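Local coordinates for protein Ceg4 (Legionella pneumophila subsp. pneumophila, PDB 6AOK) that acts as a HAD-like phosphotyrosine phosphatase effector that attenuates activation of eukaryotic MAPK pathways, its magnesium-binding catalytic domain making up this chain, at residues V48-P60 and N109-A121. Numbering follows the deposited sequence.
Sequences VEQDYKNTPMKDP and NIVTKNRAEYIKA
Arg115 plugs its guanidinium into the bend of the loop 52-57, held by backbone oxygens on one side and the Glu117 carboxylate on the other. Arg115 NH1 and NH2 close end-on upon a single acceptor, Thr55 O, at 2.7 Å and 2.9 Å, and NH1 also reaches Tyr52 O, which lies in the guanidinium plane. NE and NH2 form a side-on salt bridge with Glu117, in the first turn of the helix that Arg115 precedes; these bonds are nearly straight (178° at NE), though the carboxylate is met from above its own plane. Three partners thus fix the group's rotation. Lys53 O lies against one face, and the selenomethionine Met57 covers the other, its CE 3.7 Å from Arg115 CD. A turn at chi3 (-75°) brings that methyl over the arginine, while Met57 SE rests on Glu117 CB. A water accepts from Met57 N and donates to Glu117 OE2.

At the other end, Tyr52 OH donates to Lys113 O at 2.6 Å, with that oxygen in the ring plane; Lys53 CB covers one ring face. The Lys53 chain, bent at chi2 (95°), carries NZ to Asn114 O (2.9 Å), and Glu140 O is a further acceptor. Asn114 in turn hydrogen-bonds the magnesium ligand Asp20. The contact ties a probable cap insertion to the loop after strand 106-111, beside the metal site in the Rossmann-like core of a HAD-type phosphatase.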
loop_
_atom_site.group_PDB
_atom_site.type_symbol
_atom_site.label_atom_id
_atom_site.label_comp_id
_atom_site.label_asym_id
_atom_site.label_seq_id
_atom_site.Cartn_x
_atom_site.Cartn_y
_atom_site.Cartn_z
ATOM N N VAL A 48 -15.193 23.272 -1.065
ATOM C CA VAL A 48 -16.096 22.512 -1.923
ATOM C C VAL A 48 -15.507 21.130 -2.085
ATOM O O VAL A 48 -14.300 21.003 -2.293
ATOM C CB VAL A 48 -16.291 23.163 -3.304
ATOM C CG1 VAL A 48 -17.243 22.295 -4.145
ATOM C CG2 VAL A 48 -16.835 24.618 -3.162
ATOM N N GLU A 49 -16.328 20.101 -1.974
ATOM C CA GLU A 49 -15.858 18.739 -2.204
ATOM C C GLU A 49 -16.323 18.238 -3.566
ATOM O O GLU A 49 -17.460 18.449 -3.953
ATOM C CB GLU A 49 -16.363 17.800 -1.093
ATOM C CG GLU A 49 -15.631 17.984 0.231
ATOM C CD GLU A 49 -16.507 17.661 1.436
ATOM O OE1 GLU A 49 -17.276 16.691 1.361
ATOM O OE2 GLU A 49 -16.463 18.403 2.442
ATOM N N GLN A 50 -15.430 17.563 -4.283
ATOM C CA GLN A 50 -15.772 16.894 -5.524
ATOM C C GLN A 50 -15.673 15.402 -5.284
ATOM O O GLN A 50 -15.023 14.968 -4.335
ATOM C CB GLN A 50 -14.814 17.302 -6.652
ATOM C CG GLN A 50 -14.839 18.812 -6.931
ATOM C CD GLN A 50 -13.926 19.104 -8.102
ATOM O OE1 GLN A 50 -14.408 19.236 -9.245
ATOM N NE2 GLN A 50 -12.583 19.171 -7.838
ATOM N N ASP A 51 -16.316 14.612 -6.139
ATOM C CA ASP A 51 -16.222 13.168 -6.010
ATOM C C ASP A 51 -14.739 12.950 -5.785
ATOM O O ASP A 51 -13.918 13.526 -6.499
ATOM C CB ASP A 51 -16.680 12.474 -7.290
ATOM C CG ASP A 51 -16.500 10.970 -7.234
ATOM O OD1 ASP A 51 -15.694 10.497 -6.405
ATOM O OD2 ASP A 51 -17.164 10.261 -8.018
ATOM N N TYR A 52 -14.378 12.132 -4.806
ATOM C CA TYR A 52 -12.947 11.956 -4.518
ATOM C C TYR A 52 -12.327 10.918 -5.418
ATOM O O TYR A 52 -11.115 10.948 -5.668
ATOM C CB TYR A 52 -12.686 11.573 -3.050
ATOM C CG TYR A 52 -12.894 10.096 -2.780
ATOM C CD1 TYR A 52 -14.154 9.618 -2.437
ATOM C CD2 TYR A 52 -11.854 9.187 -2.935
ATOM C CE1 TYR A 52 -14.386 8.257 -2.235
ATOM C CE2 TYR A 52 -12.075 7.816 -2.748
ATOM C CZ TYR A 52 -13.335 7.369 -2.384
ATOM O OH TYR A 52 -13.537 5.991 -2.183
ATOM N N LYS A 53 -13.136 10.028 -5.950
ATOM C CA LYS A 53 -12.596 8.827 -6.570
ATOM C C LYS A 53 -12.423 9.023 -8.060
ATOM O O LYS A 53 -11.461 8.526 -8.634
ATOM C CB LYS A 53 -13.522 7.639 -6.260
ATOM C CG LYS A 53 -13.164 6.272 -6.919
ATOM C CD LYS A 53 -12.345 5.412 -5.988
ATOM C CE LYS A 53 -12.047 4.037 -6.672
ATOM N NZ LYS A 53 -11.478 3.240 -5.642
ATOM N N ASN A 54 -13.317 9.770 -8.691
ATOM C CA ASN A 54 -13.377 9.811 -10.145
ATOM C C ASN A 54 -13.052 11.166 -10.740
ATOM O O ASN A 54 -12.801 11.235 -11.939
ATOM C CB ASN A 54 -14.765 9.393 -10.636
ATOM C CG ASN A 54 -15.102 7.979 -10.207
ATOM O OD1 ASN A 54 -14.323 7.045 -10.464
ATOM N ND2 ASN A 54 -16.230 7.819 -9.503
ATOM N N THR A 55 -13.027 12.222 -9.955
ATOM C CA THR A 55 -12.626 13.514 -10.501
ATOM C C THR A 55 -11.155 13.450 -10.934
ATOM O O THR A 55 -10.312 12.974 -10.159
ATOM C CB THR A 55 -12.819 14.608 -9.446
ATOM O OG1 THR A 55 -14.193 14.639 -9.018
ATOM C CG2 THR A 55 -12.437 16.006 -10.039
ATOM N N PRO A 56 -10.797 13.928 -12.135
ATOM C CA PRO A 56 -9.393 13.821 -12.562
ATOM C C PRO A 56 -8.468 14.547 -11.595
ATOM O O PRO A 56 -8.794 15.602 -11.033
ATOM C CB PRO A 56 -9.397 14.456 -13.963
ATOM C CG PRO A 56 -10.817 14.178 -14.502
ATOM C CD PRO A 56 -11.672 14.393 -13.236
HETATM N N MSE A 57 -7.333 13.933 -11.334
HETATM C CA MSE A 57 -6.384 14.496 -10.381
HETATM C C MSE A 57 -5.441 15.438 -11.091
HETATM O O MSE A 57 -5.214 15.313 -12.299
HETATM C CB MSE A 57 -5.591 13.374 -9.679
HETATM C CG MSE A 57 -4.775 13.851 -8.506
HETATM SE SE MSE A 57 -4.474 12.454 -7.148
HETATM C CE MSE A 57 -6.190 12.368 -6.284
ATOM N N LYS A 58 -4.927 16.440 -10.366
ATOM C CA LYS A 58 -3.892 17.296 -10.934
ATOM C C LYS A 58 -2.700 16.446 -11.367
ATOM O O LYS A 58 -2.477 15.339 -10.874
ATOM C CB LYS A 58 -3.458 18.357 -9.909
ATOM C CG LYS A 58 -4.528 19.483 -9.802
ATOM C CD LYS A 58 -4.308 20.428 -8.668
ATOM C CE LYS A 58 -5.457 21.458 -8.548
ATOM N NZ LYS A 58 -5.203 22.291 -7.304
ATOM N N ASP A 59 -1.912 16.989 -12.268
ATOM C CA ASP A 59 -0.711 16.283 -12.715
ATOM C C ASP A 59 0.174 15.867 -11.549
ATOM O O ASP A 59 0.245 16.595 -10.544
ATOM C CB ASP A 59 0.117 17.159 -13.662
ATOM C CG ASP A 59 -0.645 17.538 -14.943
ATOM O OD1 ASP A 59 -1.073 16.592 -15.632
ATOM O OD2 ASP A 59 -0.679 18.737 -15.335
ATOM N N PRO A 60 0.928 14.755 -11.682
ATOM C CA PRO A 60 1.809 14.333 -10.578
ATOM C C PRO A 60 2.734 15.427 -10.097
ATOM O O PRO A 60 2.939 15.538 -8.875
ATOM C CB PRO A 60 2.605 13.167 -11.189
ATOM C CG PRO A 60 1.647 12.597 -12.237
ATOM C CD PRO A 60 0.959 13.808 -12.825
ATOM N N ASN A 109 0.635 -5.875 -3.437
ATOM C CA ASN A 109 -0.675 -5.450 -3.911
ATOM C C ASN A 109 -1.260 -4.534 -2.857
ATOM O O ASN A 109 -1.482 -4.959 -1.724
ATOM C CB ASN A 109 -1.626 -6.621 -4.108
ATOM C CG ASN A 109 -1.067 -7.677 -5.057
ATOM O OD1 ASN A 109 -1.077 -7.485 -6.293
ATOM N ND2 ASN A 109 -0.577 -8.801 -4.502
ATOM N N ILE A 110 -1.612 -3.336 -3.260
ATOM C CA ILE A 110 -2.373 -2.438 -2.407
ATOM C C ILE A 110 -3.833 -2.504 -2.847
ATOM O O ILE A 110 -4.144 -2.320 -4.025
ATOM C CB ILE A 110 -1.837 -1.008 -2.503
ATOM C CG1 ILE A 110 -0.374 -0.972 -2.031
ATOM C CG2 ILE A 110 -2.763 -0.061 -1.646
ATOM C CD1 ILE A 110 0.282 0.435 -2.201
ATOM N N VAL A 111 -4.724 -2.808 -1.921
ATOM C CA VAL A 111 -6.132 -3.002 -2.238
ATOM C C VAL A 111 -6.900 -1.928 -1.488
ATOM O O VAL A 111 -6.829 -1.859 -0.259
ATOM C CB VAL A 111 -6.603 -4.402 -1.816
ATOM C CG1 VAL A 111 -7.990 -4.691 -2.345
ATOM C CG2 VAL A 111 -5.537 -5.534 -2.256
ATOM N N THR A 112 -7.634 -1.098 -2.214
ATOM C CA THR A 112 -7.978 0.174 -1.619
ATOM C C THR A 112 -9.303 0.691 -2.180
ATOM O O THR A 112 -9.698 0.347 -3.293
ATOM C CB THR A 112 -6.820 1.160 -1.918
ATOM O OG1 THR A 112 -7.048 2.341 -1.207
ATOM C CG2 THR A 112 -6.718 1.489 -3.422
ATOM N N LYS A 113 -9.957 1.551 -1.445
ATOM C CA LYS A 113 -11.038 2.347 -2.025
ATOM C C LYS A 113 -10.563 3.759 -2.353
ATOM O O LYS A 113 -11.388 4.617 -2.748
ATOM C CB LYS A 113 -12.250 2.413 -1.090
ATOM C CG LYS A 113 -12.898 1.049 -0.821
ATOM C CD LYS A 113 -13.808 1.062 0.424
ATOM C CE LYS A 113 -13.905 -0.422 0.854
ATOM N NZ LYS A 113 -14.725 -0.642 2.040
ATOM N N ASN A 114 -9.270 4.025 -2.144
ATOM C CA ASN A 114 -8.621 5.244 -2.636
ATOM C C ASN A 114 -8.250 5.046 -4.107
ATOM O O ASN A 114 -8.818 4.177 -4.796
ATOM C CB ASN A 114 -7.391 5.584 -1.787
ATOM C CG ASN A 114 -7.075 7.075 -1.739
ATOM O OD1 ASN A 114 -7.025 7.745 -2.784
ATOM N ND2 ASN A 114 -6.823 7.611 -0.514
ATOM N N ARG A 115 -7.309 5.825 -4.627
ATOM C CA ARG A 115 -7.085 5.750 -6.062
ATOM C C ARG A 115 -5.594 5.724 -6.305
ATOM O O ARG A 115 -4.816 6.299 -5.543
ATOM C CB ARG A 115 -7.726 6.932 -6.806
ATOM C CG ARG A 115 -7.318 8.280 -6.231
ATOM C CD ARG A 115 -8.283 9.317 -6.716
ATOM N NE ARG A 115 -8.131 9.573 -8.146
ATOM C CZ ARG A 115 -8.820 10.493 -8.810
ATOM N NH1 ARG A 115 -9.743 11.246 -8.177
ATOM N NH2 ARG A 115 -8.591 10.662 -10.125
ATOM N N ALA A 116 -5.199 5.009 -7.366
ATOM C CA ALA A 116 -3.782 4.871 -7.715
ATOM C C ALA A 116 -3.074 6.219 -7.845
ATOM O O ALA A 116 -1.905 6.344 -7.448
ATOM C CB ALA A 116 -3.658 4.084 -9.030
ATOM N N GLU A 117 -3.725 7.243 -8.406
ATOM C CA GLU A 117 -2.952 8.482 -8.610
ATOM C C GLU A 117 -2.520 9.056 -7.269
ATOM O O GLU A 117 -1.401 9.587 -7.131
ATOM C CB GLU A 117 -3.723 9.547 -9.402
ATOM C CG GLU A 117 -4.203 9.084 -10.722
ATOM C CD GLU A 117 -5.684 8.653 -10.663
ATOM O OE1 GLU A 117 -6.095 7.813 -9.806
ATOM O OE2 GLU A 117 -6.435 9.168 -11.488
ATOM N N TYR A 118 -3.368 8.908 -6.264
ATOM C CA TYR A 118 -3.077 9.492 -4.962
ATOM C C TYR A 118 -1.993 8.702 -4.256
ATOM O O TYR A 118 -1.049 9.273 -3.683
ATOM C CB TYR A 118 -4.345 9.486 -4.105
ATOM C CG TYR A 118 -4.038 10.035 -2.735
ATOM C CD1 TYR A 118 -4.034 9.215 -1.605
ATOM C CD2 TYR A 118 -3.730 11.394 -2.586
ATOM C CE1 TYR A 118 -3.730 9.766 -0.310
ATOM C CE2 TYR A 118 -3.440 11.938 -1.327
ATOM C CZ TYR A 118 -3.437 11.119 -0.205
ATOM O OH TYR A 118 -3.223 11.643 1.050
ATOM N N ILE A 119 -2.134 7.376 -4.270
ATOM C CA ILE A 119 -1.158 6.502 -3.636
ATOM C C ILE A 119 0.222 6.720 -4.249
ATOM O O ILE A 119 1.205 6.884 -3.527
ATOM C CB ILE A 119 -1.623 5.028 -3.741
ATOM C CG1 ILE A 119 -2.885 4.819 -2.876
ATOM C CG2 ILE A 119 -0.491 4.102 -3.377
ATOM C CD1 ILE A 119 -3.621 3.486 -3.218
ATOM N N LYS A 120 0.305 6.794 -5.587
ATOM C CA LYS A 120 1.597 7.009 -6.230
ATOM C C LYS A 120 2.185 8.371 -5.871
ATOM O O LYS A 120 3.417 8.515 -5.766
ATOM C CB LYS A 120 1.453 6.878 -7.736
ATOM C CG LYS A 120 1.169 5.461 -8.194
ATOM C CD LYS A 120 1.207 5.543 -9.727
ATOM C CE LYS A 120 0.577 4.417 -10.331
ATOM N NZ LYS A 120 0.578 4.686 -11.839
ATOM N N ALA A 121 1.334 9.390 -5.717
ATOM C CA ALA A 121 1.857 10.696 -5.299
ATOM C C ALA A 121 2.417 10.639 -3.883
ATOM O O ALA A 121 3.411 11.308 -3.595
ATOM C CB ALA A 121 0.787 11.782 -5.387
HETATM O O HOH W 1 -6.632 11.525 -12.853
#